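PDB 6EU4: tail spike protein from Acinetobacter phage vB_AbaP_AS12, which probably recognises and degrades the capsular polysaccharide of Acinetobacter baumannii, as related phage tailspikes do, so that the phage can reach its host cell. Local coordinates for residues A[72-77]-A[110-115]; A[88-93]-A[120-125]; A[129-134]-A[175-180]; A[138-143]-A[192-197]. All blocks are in the same frame, centred on the assembly; numbering follows the deposited sequence.

Overall arrangement
From the N terminus, the chain leaves the small mixed sheet that holds strand 76-77, runs through strand 88-89 and helix 106-113, and then winds into a parallel beta-helix. Contacts 1 and 2 interlock, because their segments alternate: contact 1 fastens the loop at 72-77 to the helix, while contact 2 brings strand 88-89 against strand 118-121. Both loops are closed before contacts 3 and 4 open. These two also cross, each joining a strand to one a turn later, on different faces of the coil. Contacts 2 and 4 share a sheet through strands 118-121 and 138-141, and L113 packs on I139, linking contact 1 to contact 4.

Contact 1 of 4, residues A[72-77]-A[110-115]; sequences DGFLCI and QKVLIS
F74 and K111 bring the two backbones closest, with 7.6 Å between F74 CA and K111 CA, so a loop leading into strand 76-77 meets the last turn of helix 106-113 mostly through side chains. The F74 ring is the apolar centre of the contact. V112 CG1 sits over one face of it in a CH-pi contact, 4.1 Å from the ring centroid and 27° off the normal. S115 CB comes in at the ring edge, 3.7 Å from F74 CE2. With CG of F74 opposite its own backbone N (chi1 173°), the ring is thrown out towards the helix, past the CB of K111. The lysine runs the other way with its chain fully extended, and K111 NZ donates to D72 O at 2.7 Å from above the carbonyl plane. The carboxylate of D72 holds its own loop: OD1 accepts from F74 N at 2.8 Å, an Asx turn, and from C76 N at 2.9 Å, the two donors arriving from opposite faces of the carboxylate. At the helix end, V112 O takes both the N and the OG of S115. V89 of strand 88-89 packs on both F74 and V112, A94 touches the ring too, and on the far flank of the helix Q110 OE1 bonds to Y132 N of strand 131-133.

Contact 2 of 4, residues A[88-93]-A[120-125]; sequences TVSPEH and RLNGLY
R120 N donates to V89 O at 2.9 Å, an almost straight bond of 171° that sets strand 118-121 alongside strand 88-89. The other hydrogen bonds across the contact run between side chains. N122 ND2 splits its donors between S90 OG at 2.8 Å and E92 OE2 at 2.9 Å; both acceptors lie close to the amide plane, and OE2 is met on its syn side. Y125 OH donates to E92 OE1 at 2.6 Å, arriving above the carboxylate plane, and accepts from N122 N, a backbone donor of its own segment, at 3.0 Å. A bend at chi2 (88°) brings the glutamate round to face these partners. S90 OG has a further partner in N86 OD1 of the third subunit. The apolar contacts centre on P91: its CG lies over a face of the Y125 ring in a CH-pi contact and also touches L121 CD2 at 3.8 Å. Apart from it, T88 CG2 meets R120 CG. The guanidinium of R120 leads away to E140 O through NH1. Each carboxylate oxygen of the buried E92 therefore receives a neutral donor, an arrangement that would probably stabilise a negative charge there without a cation bonded across this contact.

Contact 3 of 4, residues A[129-134]-A[175-180]; sequences VPVYYN and AIMVAI
V131, Y132 and Y133 pair in parallel register with M177, V178 and A179, through backbone bonds that pass from one strand to the other and back: V131 N to I176 O, V178 N to V131 O, Y133 N to V178 O, and I180 N to Y133 O at 2.9 Å. The face carrying V131, Y133, M177 and A179 is tightly packed. With chi1 at 60°, the Y133 ring folds back over its neighbour strand, and A179 CA lies over a ring face, 4.1 Å from the centroid. Selenomethionine M177 approaches the same ring obliquely, a Met-aromatic contact with SE 5.1 Å from the centroid, and its CE is 3.8 Å from Y133 CD1. M177 also packs on F149 and F196. The hydroxyl of Y133 goes on to Y221 OH. Y132 is the looser member: its CB packs on V178 and on I180 CD1 at 3.7 Å, while its ring leads away from the neighbouring strand and the residue is partly exposed. At one end N134 ND2 donates to I180 O at 2.9 Å; at the other, a water donates to both V129 O and I176 O. Parallel strands stacked in register from successive turns are the hallmark of a parallel beta-helix.

Contact 4 of 4, residues A[138-143]-A[192-197]; sequences TIEGTG and HLSGFT
S194 N donates to I139 O at 2.8 Å, the shortest hydrogen bond between the two segments. It belongs to a parallel beta-helix, in which strand 138-141 is matched by strand 192-194 one turn later, their axes 4.7 Å apart and 11° from parallel. I139 N to H192 O and G141 N to S194 O at 2.9 Å complete the regular pairing. Beyond it the second strand turns a corner at G195, whose positive phi of 84° swings the chain aside; G143 N then makes a weak bond to G195 O, at 3.1 Å. One face of the pair carries T138, E140, H192 and S194 and looks towards the other subunits. E140 OE1 forms a salt bridge with K118, and E140 OE2 with K118 of the third subunit; T138 OG1 bonds to T142 O of the second subunit. H192 ND1 reaches T220 OG1 on the following turn, and its NE2 meets E144 of the second subunit. On the opposite face, I139 and L193 lie side by side and point the same way, and M177 packs on I139 from another wall of the coil. A chi1 of -52° sets I139 CG1 opposite the carbonyl carbon and CG2 opposite the backbone N, which parts the two branches: CD1 goes to L193 CG at 4.0 Å, and CG2 rests 3.8 Å from F196 CE2, obliquely to the phenylalanine ring.

Contact 1 of 4, residues A[72-77]-A[110-115]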
loop_
_atom_site.group_PDB
_atom_site.type_symbol
_atom_site.label_atom_id
_atom_site.label_comp_id
_atom_site.label_asym_id
_atom_site.label_seq_id
_atom_site.Cartn_x
_atom_site.Cartn_y
_atom_site.Cartn_z
ATOM N N ASP A 72 -10.752 31.301 -40.543
ATOM C CA ASP A 72 -11.102 30.834 -39.214
ATOM C C ASP A 72 -10.253 31.489 -38.134
ATOM O O ASP A 72 -10.311 31.070 -36.977
ATOM C CB ASP A 72 -10.974 29.312 -39.138
ATOM C CG ASP A 72 -9.575 28.821 -39.483
ATOM O OD1 ASP A 72 -8.608 29.610 -39.376
ATOM O OD2 ASP A 72 -9.457 27.638 -39.884
ATOM N N GLY A 73 -9.468 32.503 -38.487
ATOM C CA GLY A 73 -8.645 33.196 -37.517
ATOM C C GLY A 73 -7.535 32.374 -36.913
ATOM O O GLY A 73 -6.930 32.808 -35.923
ATOM N N PHE A 74 -7.241 31.202 -37.474
ATOM C CA PHE A 74 -6.286 30.291 -36.860
ATOM C C PHE A 74 -5.563 29.495 -37.951
ATOM O O PHE A 74 -4.569 29.983 -38.498
ATOM C CB PHE A 74 -7.028 29.422 -35.838
ATOM C CG PHE A 74 -6.210 28.320 -35.236
ATOM C CD1 PHE A 74 -4.837 28.444 -35.068
ATOM C CD2 PHE A 74 -6.825 27.147 -34.833
ATOM C CE1 PHE A 74 -4.095 27.408 -34.528
ATOM C CE2 PHE A 74 -6.090 26.109 -34.287
ATOM C CZ PHE A 74 -4.719 26.241 -34.133
ATOM N N LEU A 75 -6.042 28.300 -38.319
ATOM C CA LEU A 75 -5.278 27.491 -39.270
ATOM C C LEU A 75 -5.359 27.989 -40.709
ATOM O O LEU A 75 -4.466 27.676 -41.505
ATOM C CB LEU A 75 -5.732 26.032 -39.224
ATOM C CG LEU A 75 -5.395 25.293 -37.921
ATOM C CD1 LEU A 75 -5.779 23.849 -38.045
ATOM C CD2 LEU A 75 -3.924 25.396 -37.547
ATOM N N CYS A 76 -6.393 28.736 -41.080
ATOM C CA CYS A 76 -6.520 29.199 -42.458
ATOM C C CYS A 76 -7.108 30.603 -42.439
ATOM O O CYS A 76 -8.280 30.783 -42.100
ATOM C CB CYS A 76 -7.385 28.245 -43.281
ATOM S SG CYS A 76 -7.562 28.755 -45.013
ATOM N N ILE A 77 -6.293 31.591 -42.791
ATOM C CA ILE A 77 -6.680 32.996 -42.727
ATOM C C ILE A 77 -6.600 33.534 -44.151
ATOM O O ILE A 77 -5.509 33.764 -44.687
ATOM C CB ILE A 77 -5.811 33.795 -41.750
ATOM C CG1 ILE A 77 -5.996 33.218 -40.328
ATOM C CG2 ILE A 77 -6.172 35.291 -41.810
ATOM C CD1 ILE A 77 -5.067 33.804 -39.246
ATOM N N GLN A 110 -10.482 28.064 -27.318
ATOM C CA GLN A 110 -11.369 26.989 -27.727
ATOM C C GLN A 110 -10.939 26.406 -29.065
ATOM O O GLN A 110 -10.949 25.181 -29.249
ATOM C CB GLN A 110 -12.811 27.499 -27.786
ATOM C CG GLN A 110 -13.825 26.387 -27.930
ATOM C CD GLN A 110 -13.729 25.396 -26.789
ATOM O OE1 GLN A 110 -14.116 25.698 -25.653
ATOM N NE2 GLN A 110 -13.151 24.232 -27.065
ATOM N N LYS A 111 -10.539 27.269 -30.006
ATOM C CA LYS A 111 -10.092 26.787 -31.312
ATOM C C LYS A 111 -8.902 25.842 -31.190
ATOM O O LYS A 111 -8.857 24.814 -31.878
ATOM C CB LYS A 111 -9.738 27.967 -32.214
ATOM C CG LYS A 111 -10.958 28.714 -32.738
ATOM C CD LYS A 111 -10.562 29.938 -33.501
ATOM C CE LYS A 111 -11.797 30.666 -34.004
ATOM N NZ LYS A 111 -11.453 31.927 -34.694
ATOM N N VAL A 112 -7.924 26.164 -30.339
ATOM C CA VAL A 112 -6.753 25.286 -30.308
ATOM C C VAL A 112 -7.070 24.005 -29.541
ATOM O O VAL A 112 -6.522 22.947 -29.860
ATOM C CB VAL A 112 -5.493 25.977 -29.742
ATOM C CG1 VAL A 112 -5.116 27.196 -30.591
ATOM C CG2 VAL A 112 -5.645 26.347 -28.291
ATOM N N LEU A 113 -7.977 24.056 -28.562
ATOM C CA LEU A 113 -8.302 22.849 -27.803
ATOM C C LEU A 113 -8.969 21.776 -28.654
ATOM O O LEU A 113 -8.882 20.589 -28.313
ATOM C CB LEU A 113 -9.206 23.187 -26.616
ATOM C CG LEU A 113 -8.544 24.008 -25.516
ATOM C CD1 LEU A 113 -9.497 24.200 -24.353
ATOM C CD2 LEU A 113 -7.244 23.372 -25.038
ATOM N N ILE A 114 -9.632 22.148 -29.739
ATOM C CA ILE A 114 -10.281 21.158 -30.599
ATOM C C ILE A 114 -9.576 21.025 -31.947
ATOM O O ILE A 114 -10.140 20.465 -32.881
ATOM C CB ILE A 114 -11.776 21.463 -30.781
ATOM C CG1 ILE A 114 -11.978 22.821 -31.466
ATOM C CG2 ILE A 114 -12.450 21.405 -29.440
ATOM C CD1 ILE A 114 -13.430 23.091 -31.874
ATOM N N SER A 115 -8.339 21.511 -32.054
ATOM C CA SER A 115 -7.598 21.502 -33.315
ATOM C C SER A 115 -6.950 20.155 -33.623
ATOM O O SER A 115 -6.532 19.923 -34.763
ATOM C CB SER A 115 -6.484 22.544 -33.275
ATOM O OG SER A 115 -5.523 22.163 -32.302
#

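Contact 2 of 4, residues A[88-93]-A[120-125]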
loop_
_atom_site.group_PDB
_atom_site.type_symbol
_atom_site.label_atom_id
_atom_site.label_comp_id
_atom_site.label_asym_id
_atom_site.label_seq_id
_atom_site.Cartn_x
_atom_site.Cartn_y
_atom_site.Cartn_z
ATOM N N THR A 88 2.214 21.025 -32.792
ATOM C CA THR A 88 2.095 21.733 -31.521
ATOM C C THR A 88 1.805 23.203 -31.771
ATOM O O THR A 88 2.479 23.832 -32.588
ATOM C CB THR A 88 3.378 21.589 -30.724
ATOM O OG1 THR A 88 3.663 20.200 -30.554
ATOM C CG2 THR A 88 3.235 22.256 -29.362
ATOM N N VAL A 89 0.814 23.756 -31.063
ATOM C CA VAL A 89 0.469 25.172 -31.166
ATOM C C VAL A 89 0.203 25.719 -29.771
ATOM O O VAL A 89 0.094 24.980 -28.789
ATOM C CB VAL A 89 -0.774 25.446 -32.050
ATOM C CG1 VAL A 89 -0.551 24.977 -33.482
ATOM C CG2 VAL A 89 -2.003 24.807 -31.434
ATOM N N SER A 90 0.053 27.041 -29.709
ATOM C CA SER A 90 -0.305 27.784 -28.515
ATOM C C SER A 90 -1.571 28.600 -28.780
ATOM O O SER A 90 -1.855 28.936 -29.928
ATOM C CB SER A 90 0.834 28.721 -28.104
ATOM O OG SER A 90 2.026 27.986 -27.842
ATOM N N PRO A 91 -2.347 28.932 -27.749
ATOM C CA PRO A 91 -3.531 29.778 -27.978
ATOM C C PRO A 91 -3.221 31.075 -28.720
ATOM O O PRO A 91 -4.078 31.584 -29.453
ATOM C CB PRO A 91 -4.047 30.033 -26.556
ATOM C CG PRO A 91 -3.595 28.839 -25.790
ATOM C CD PRO A 91 -2.252 28.489 -26.349
ATOM N N GLU A 92 -2.009 31.609 -28.549
ATOM C CA GLU A 92 -1.563 32.792 -29.283
ATOM C C GLU A 92 -1.710 32.627 -30.791
ATOM O O GLU A 92 -1.981 33.605 -31.495
ATOM C CB GLU A 92 -0.084 33.105 -28.966
ATOM C CG GLU A 92 0.246 33.441 -27.539
ATOM C CD GLU A 92 0.564 32.193 -26.702
ATOM O OE1 GLU A 92 -0.374 31.448 -26.375
ATOM O OE2 GLU A 92 1.748 31.970 -26.379
ATOM N N HIS A 93 -1.511 31.409 -31.310
ATOM C CA HIS A 93 -1.584 31.186 -32.752
ATOM C C HIS A 93 -2.992 31.383 -33.295
ATOM O O HIS A 93 -3.157 31.579 -34.505
ATOM C CB HIS A 93 -1.084 29.783 -33.098
ATOM C CG HIS A 93 0.393 29.617 -32.910
ATOM N ND1 HIS A 93 0.940 28.894 -31.872
ATOM C CD2 HIS A 93 1.436 30.109 -33.619
ATOM C CE1 HIS A 93 2.258 28.934 -31.960
ATOM N NE2 HIS A 93 2.586 29.671 -33.009
ATOM N N ARG A 120 0.245 24.066 -26.093
ATOM C CA ARG A 120 1.152 24.610 -25.097
ATOM C C ARG A 120 0.579 25.891 -24.501
ATOM O O ARG A 120 0.156 26.796 -25.232
ATOM C CB ARG A 120 2.522 24.883 -25.715
ATOM C CG ARG A 120 3.317 23.604 -25.991
ATOM C CD ARG A 120 4.005 23.057 -24.722
ATOM N NE ARG A 120 5.182 23.874 -24.430
ATOM C CZ ARG A 120 5.268 24.774 -23.456
ATOM N NH1 ARG A 120 4.257 24.969 -22.600
ATOM N NH2 ARG A 120 6.386 25.489 -23.333
ATOM N N LEU A 121 0.576 25.968 -23.178
ATOM C CA LEU A 121 0.145 27.161 -22.458
ATOM C C LEU A 121 1.373 27.909 -21.953
ATOM O O LEU A 121 2.211 27.337 -21.252
ATOM C CB LEU A 121 -0.772 26.780 -21.295
ATOM C CG LEU A 121 -2.016 25.971 -21.695
ATOM C CD1 LEU A 121 -2.890 25.659 -20.473
ATOM C CD2 LEU A 121 -2.843 26.660 -22.786
ATOM N N ASN A 122 1.471 29.194 -22.298
ATOM C CA ASN A 122 2.700 29.954 -22.100
ATOM C C ASN A 122 2.533 31.159 -21.188
ATOM O O ASN A 122 3.435 32.002 -21.110
ATOM C CB ASN A 122 3.221 30.389 -23.458
ATOM C CG ASN A 122 3.357 29.229 -24.396
ATOM O OD1 ASN A 122 3.830 28.159 -23.997
ATOM N ND2 ASN A 122 2.917 29.410 -25.634
ATOM N N GLY A 123 1.410 31.253 -20.500
ATOM C CA GLY A 123 1.155 32.343 -19.584
ATOM C C GLY A 123 -0.282 32.225 -19.133
ATOM O O GLY A 123 -0.884 31.160 -19.266
ATOM N N LEU A 124 -0.822 33.319 -18.608
ATOM C CA LEU A 124 -2.206 33.344 -18.155
ATOM C C LEU A 124 -3.091 33.898 -19.261
ATOM O O LEU A 124 -2.798 34.952 -19.851
ATOM C CB LEU A 124 -2.369 34.181 -16.900
ATOM C CG LEU A 124 -1.574 33.658 -15.707
ATOM C CD1 LEU A 124 -1.604 34.691 -14.571
ATOM C CD2 LEU A 124 -2.087 32.281 -15.268
ATOM N N TYR A 125 -4.166 33.184 -19.531
ATOM C CA TYR A 125 -5.163 33.595 -20.504
ATOM C C TYR A 125 -6.470 33.824 -19.760
ATOM O O TYR A 125 -6.852 33.011 -18.915
ATOM C CB TYR A 125 -5.353 32.529 -21.565
ATOM C CG TYR A 125 -4.082 32.042 -22.207
ATOM C CD1 TYR A 125 -3.549 32.670 -23.326
ATOM C CD2 TYR A 125 -3.412 30.944 -21.691
ATOM C CE1 TYR A 125 -2.377 32.202 -23.926
ATOM C CE2 TYR A 125 -2.247 30.463 -22.281
ATOM C CZ TYR A 125 -1.737 31.083 -23.383
ATOM O OH TYR A 125 -0.577 30.597 -23.941
#

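Contact 3 of 4, residues A[129-134]-A[175-180]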
loop_
_atom_site.group_PDB
_atom_site.type_symbol
_atom_site.label_atom_id
_atom_site.label_comp_id
_atom_site.label_asym_id
_atom_site.label_seq_id
_atom_site.Cartn_x
_atom_site.Cartn_y
_atom_site.Cartn_z
ATOM N N VAL A 129 -16.045 32.729 -20.821
ATOM C CA VAL A 129 -16.894 31.542 -20.832
ATOM C C VAL A 129 -16.018 30.340 -20.510
ATOM O O VAL A 129 -14.779 30.425 -20.552
ATOM C CB VAL A 129 -17.609 31.367 -22.195
ATOM C CG1 VAL A 129 -18.628 32.497 -22.421
ATOM C CG2 VAL A 129 -16.611 31.325 -23.332
ATOM N N PRO A 130 -16.621 29.205 -20.167
ATOM C CA PRO A 130 -15.822 27.985 -20.026
ATOM C C PRO A 130 -15.217 27.603 -21.369
ATOM O O PRO A 130 -15.741 27.951 -22.433
ATOM C CB PRO A 130 -16.843 26.934 -19.556
ATOM C CG PRO A 130 -18.071 27.728 -19.147
ATOM C CD PRO A 130 -18.060 28.925 -20.022
ATOM N N VAL A 131 -14.124 26.842 -21.313
ATOM C CA VAL A 131 -13.540 26.223 -22.497
ATOM C C VAL A 131 -13.595 24.722 -22.297
ATOM O O VAL A 131 -13.459 24.238 -21.168
ATOM C CB VAL A 131 -12.102 26.706 -22.770
ATOM C CG1 VAL A 131 -12.123 28.222 -23.071
ATOM C CG2 VAL A 131 -11.156 26.408 -21.598
ATOM N N TYR A 132 -13.855 23.997 -23.376
ATOM C CA TYR A 132 -14.034 22.561 -23.283
ATOM C C TYR A 132 -12.982 21.824 -24.101
ATOM O O TYR A 132 -12.377 22.360 -25.033
ATOM C CB TYR A 132 -15.452 22.159 -23.730
ATOM C CG TYR A 132 -15.729 22.339 -25.208
ATOM C CD1 TYR A 132 -15.373 21.358 -26.131
ATOM C CD2 TYR A 132 -16.338 23.493 -25.678
ATOM C CE1 TYR A 132 -15.624 21.534 -27.489
ATOM C CE2 TYR A 132 -16.590 23.668 -27.029
ATOM C CZ TYR A 132 -16.234 22.680 -27.917
ATOM O OH TYR A 132 -16.468 22.850 -29.253
ATOM N N TYR A 133 -12.762 20.575 -23.714
ATOM C CA TYR A 133 -11.944 19.665 -24.484
ATOM C C TYR A 133 -12.706 18.358 -24.634
ATOM O O TYR A 133 -13.594 18.051 -23.836
ATOM C CB TYR A 133 -10.582 19.450 -23.811
ATOM C CG TYR A 133 -10.636 18.858 -22.404
ATOM C CD1 TYR A 133 -10.915 19.651 -21.295
ATOM C CD2 TYR A 133 -10.370 17.506 -22.183
ATOM C CE1 TYR A 133 -10.954 19.109 -20.020
ATOM C CE2 TYR A 133 -10.410 16.963 -20.896
ATOM C CZ TYR A 133 -10.705 17.765 -19.825
ATOM O OH TYR A 133 -10.740 17.235 -18.550
ATOM N N ASN A 134 -12.348 17.585 -25.672
ATOM C CA ASN A 134 -13.034 16.339 -25.965
ATOM C C ASN A 134 -12.116 15.187 -25.640
ATOM O O ASN A 134 -11.999 14.801 -24.462
ATOM C CB ASN A 134 -13.515 16.314 -27.428
ATOM C CG ASN A 134 -14.432 17.474 -27.778
ATOM O OD1 ASN A 134 -14.207 18.167 -28.775
ATOM N ND2 ASN A 134 -15.483 17.678 -26.985
ATOM N N ALA A 175 -18.326 26.794 -15.021
ATOM C CA ALA A 175 -17.067 26.099 -14.814
ATOM C C ALA A 175 -15.988 26.820 -15.606
ATOM O O ALA A 175 -16.287 27.642 -16.475
ATOM C CB ALA A 175 -17.152 24.641 -15.259
ATOM N N ILE A 176 -14.726 26.540 -15.284
ATOM C CA ILE A 176 -13.613 27.122 -16.036
ATOM C C ILE A 176 -13.280 26.273 -17.243
ATOM O O ILE A 176 -13.140 26.782 -18.362
ATOM C CB ILE A 176 -12.374 27.310 -15.133
ATOM C CG1 ILE A 176 -12.750 28.121 -13.893
ATOM C CG2 ILE A 176 -11.265 28.000 -15.909
ATOM C CD1 ILE A 176 -11.640 28.199 -12.865
HETATM N N MSE A 177 -13.162 24.973 -17.017
HETATM C CA MSE A 177 -12.885 24.004 -18.067
HETATM C C MSE A 177 -13.878 22.840 -17.952
HETATM O O MSE A 177 -14.264 22.448 -16.845
HETATM C CB MSE A 177 -11.420 23.517 -17.962
HETATM C CG MSE A 177 -10.887 22.860 -19.167
HETATM SE SE MSE A 177 -8.940 22.591 -18.904
HETATM C CE MSE A 177 -8.516 22.547 -20.753
ATOM N N VAL A 178 -14.315 22.315 -19.098
ATOM C CA VAL A 178 -15.335 21.273 -19.164
ATOM C C VAL A 178 -14.847 20.166 -20.088
ATOM O O VAL A 178 -14.414 20.445 -21.212
ATOM C CB VAL A 178 -16.677 21.827 -19.684
ATOM C CG1 VAL A 178 -17.760 20.736 -19.712
ATOM C CG2 VAL A 178 -17.120 23.024 -18.844
ATOM N N ALA A 179 -14.934 18.920 -19.628
ATOM C CA ALA A 179 -14.652 17.752 -20.457
ATOM C C ALA A 179 -15.961 17.266 -21.070
ATOM O O ALA A 179 -16.926 17.014 -20.344
ATOM C CB ALA A 179 -14.023 16.631 -19.626
ATOM N N ILE A 180 -15.991 17.137 -22.393
ATOM C CA ILE A 180 -17.192 16.736 -23.129
ATOM C C ILE A 180 -16.853 15.593 -24.088
ATOM O O ILE A 180 -15.927 15.731 -24.901
ATOM C CB ILE A 180 -17.786 17.926 -23.911
ATOM C CG1 ILE A 180 -18.049 19.108 -22.983
ATOM C CG2 ILE A 180 -19.041 17.494 -24.679
ATOM C CD1 ILE A 180 -18.700 20.359 -23.660
HETATM O O HOH W 1 -12.753 29.397 -19.016
#

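Contact 4 of 4, residues A[138-143]-A[192-197]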
loop_
_atom_site.group_PDB
_atom_site.type_symbol
_atom_site.label_atom_id
_atom_site.label_comp_id
_atom_site.label_asym_id
_atom_site.label_seq_id
_atom_site.Cartn_x
_atom_site.Cartn_y
_atom_site.Cartn_z
ATOM N N THR A 138 -3.826 16.691 -25.571
ATOM C CA THR A 138 -2.680 16.934 -24.702
ATOM C C THR A 138 -2.521 18.442 -24.566
ATOM O O THR A 138 -2.428 19.154 -25.576
ATOM C CB THR A 138 -1.410 16.271 -25.247
ATOM O OG1 THR A 138 -1.564 14.844 -25.193
ATOM C CG2 THR A 138 -0.183 16.652 -24.414
ATOM N N ILE A 139 -2.510 18.917 -23.315
ATOM C CA ILE A 139 -2.361 20.328 -22.970
ATOM C C ILE A 139 -1.239 20.409 -21.947
ATOM O O ILE A 139 -1.295 19.728 -20.918
ATOM C CB ILE A 139 -3.653 20.922 -22.380
ATOM C CG1 ILE A 139 -4.856 20.654 -23.281
ATOM C CG2 ILE A 139 -3.467 22.412 -22.117
ATOM C CD1 ILE A 139 -6.187 21.003 -22.638
ATOM N N GLU A 140 -0.213 21.214 -22.230
ATOM C CA GLU A 140 0.987 21.269 -21.401
ATOM C C GLU A 140 1.368 22.723 -21.139
ATOM O O GLU A 140 1.676 23.465 -22.080
ATOM C CB GLU A 140 2.155 20.531 -22.077
ATOM C CG GLU A 140 3.480 20.578 -21.288
ATOM C CD GLU A 140 4.661 19.996 -22.064
ATOM O OE1 GLU A 140 4.433 19.245 -23.031
ATOM O OE2 GLU A 140 5.820 20.280 -21.691
ATOM N N GLY A 141 1.356 23.127 -19.866
ATOM C CA GLY A 141 2.007 24.342 -19.435
ATOM C C GLY A 141 3.343 24.013 -18.778
ATOM O O GLY A 141 3.730 22.855 -18.649
ATOM N N THR A 142 4.062 25.062 -18.351
ATOM C CA THR A 142 5.334 24.840 -17.657
ATOM C C THR A 142 5.214 24.899 -16.142
ATOM O O THR A 142 6.217 24.685 -15.443
ATOM C CB THR A 142 6.396 25.847 -18.108
ATOM O OG1 THR A 142 5.946 27.183 -17.849
ATOM C CG2 THR A 142 6.742 25.669 -19.578
ATOM N N GLY A 143 4.028 25.150 -15.615
ATOM C CA GLY A 143 3.837 25.173 -14.185
ATOM C C GLY A 143 2.614 25.980 -13.805
ATOM O O GLY A 143 2.129 26.835 -14.564
ATOM N N HIS A 192 -4.470 14.108 -21.755
ATOM C CA HIS A 192 -3.213 14.138 -21.011
ATOM C C HIS A 192 -2.912 15.609 -20.758
ATOM O O HIS A 192 -2.348 16.299 -21.617
ATOM C CB HIS A 192 -2.121 13.403 -21.780
ATOM C CG HIS A 192 -2.518 11.992 -22.102
ATOM N ND1 HIS A 192 -2.589 11.012 -21.132
ATOM C CD2 HIS A 192 -2.997 11.430 -23.242
ATOM C CE1 HIS A 192 -3.037 9.893 -21.674
ATOM N NE2 HIS A 192 -3.305 10.123 -22.951
ATOM N N LEU A 193 -3.326 16.083 -19.588
ATOM C CA LEU A 193 -3.246 17.488 -19.219
ATOM C C LEU A 193 -2.182 17.674 -18.151
ATOM O O LEU A 193 -2.119 16.886 -17.201
ATOM C CB LEU A 193 -4.581 17.984 -18.670
ATOM C CG LEU A 193 -5.655 18.426 -19.643
ATOM C CD1 LEU A 193 -5.851 17.427 -20.744
ATOM C CD2 LEU A 193 -6.953 18.736 -18.916
ATOM N N SER A 194 -1.350 18.713 -18.286
ATOM C CA SER A 194 -0.344 18.915 -17.251
ATOM C C SER A 194 0.136 20.354 -17.163
ATOM O O SER A 194 0.327 21.019 -18.186
ATOM C CB SER A 194 0.877 18.019 -17.465
ATOM O OG SER A 194 1.494 18.276 -18.696
ATOM N N GLY A 195 0.373 20.801 -15.930
ATOM C CA GLY A 195 1.231 21.956 -15.708
ATOM C C GLY A 195 0.573 23.306 -15.833
ATOM O O GLY A 195 1.166 24.234 -16.416
ATOM N N PHE A 196 -0.641 23.463 -15.302
ATOM C CA PHE A 196 -1.307 24.759 -15.401
ATOM C C PHE A 196 -2.365 24.891 -14.317
ATOM O O PHE A 196 -2.671 23.941 -13.590
ATOM C CB PHE A 196 -1.919 24.977 -16.790
ATOM C CG PHE A 196 -2.939 23.950 -17.193
ATOM C CD1 PHE A 196 -4.262 24.108 -16.850
ATOM C CD2 PHE A 196 -2.572 22.847 -17.960
ATOM C CE1 PHE A 196 -5.208 23.178 -17.245
ATOM C CE2 PHE A 196 -3.506 21.917 -18.355
ATOM C CZ PHE A 196 -4.833 22.086 -18.000
ATOM N N THR A 197 -2.906 26.104 -14.199
ATOM C CA THR A 197 -3.900 26.415 -13.191
ATOM C C THR A 197 -5.215 26.835 -13.844
ATOM O O THR A 197 -5.241 27.335 -14.973
ATOM C CB THR A 197 -3.383 27.520 -12.252
ATOM O OG1 THR A 197 -4.342 27.773 -11.223
ATOM C CG2 THR A 197 -3.137 28.833 -13.034
#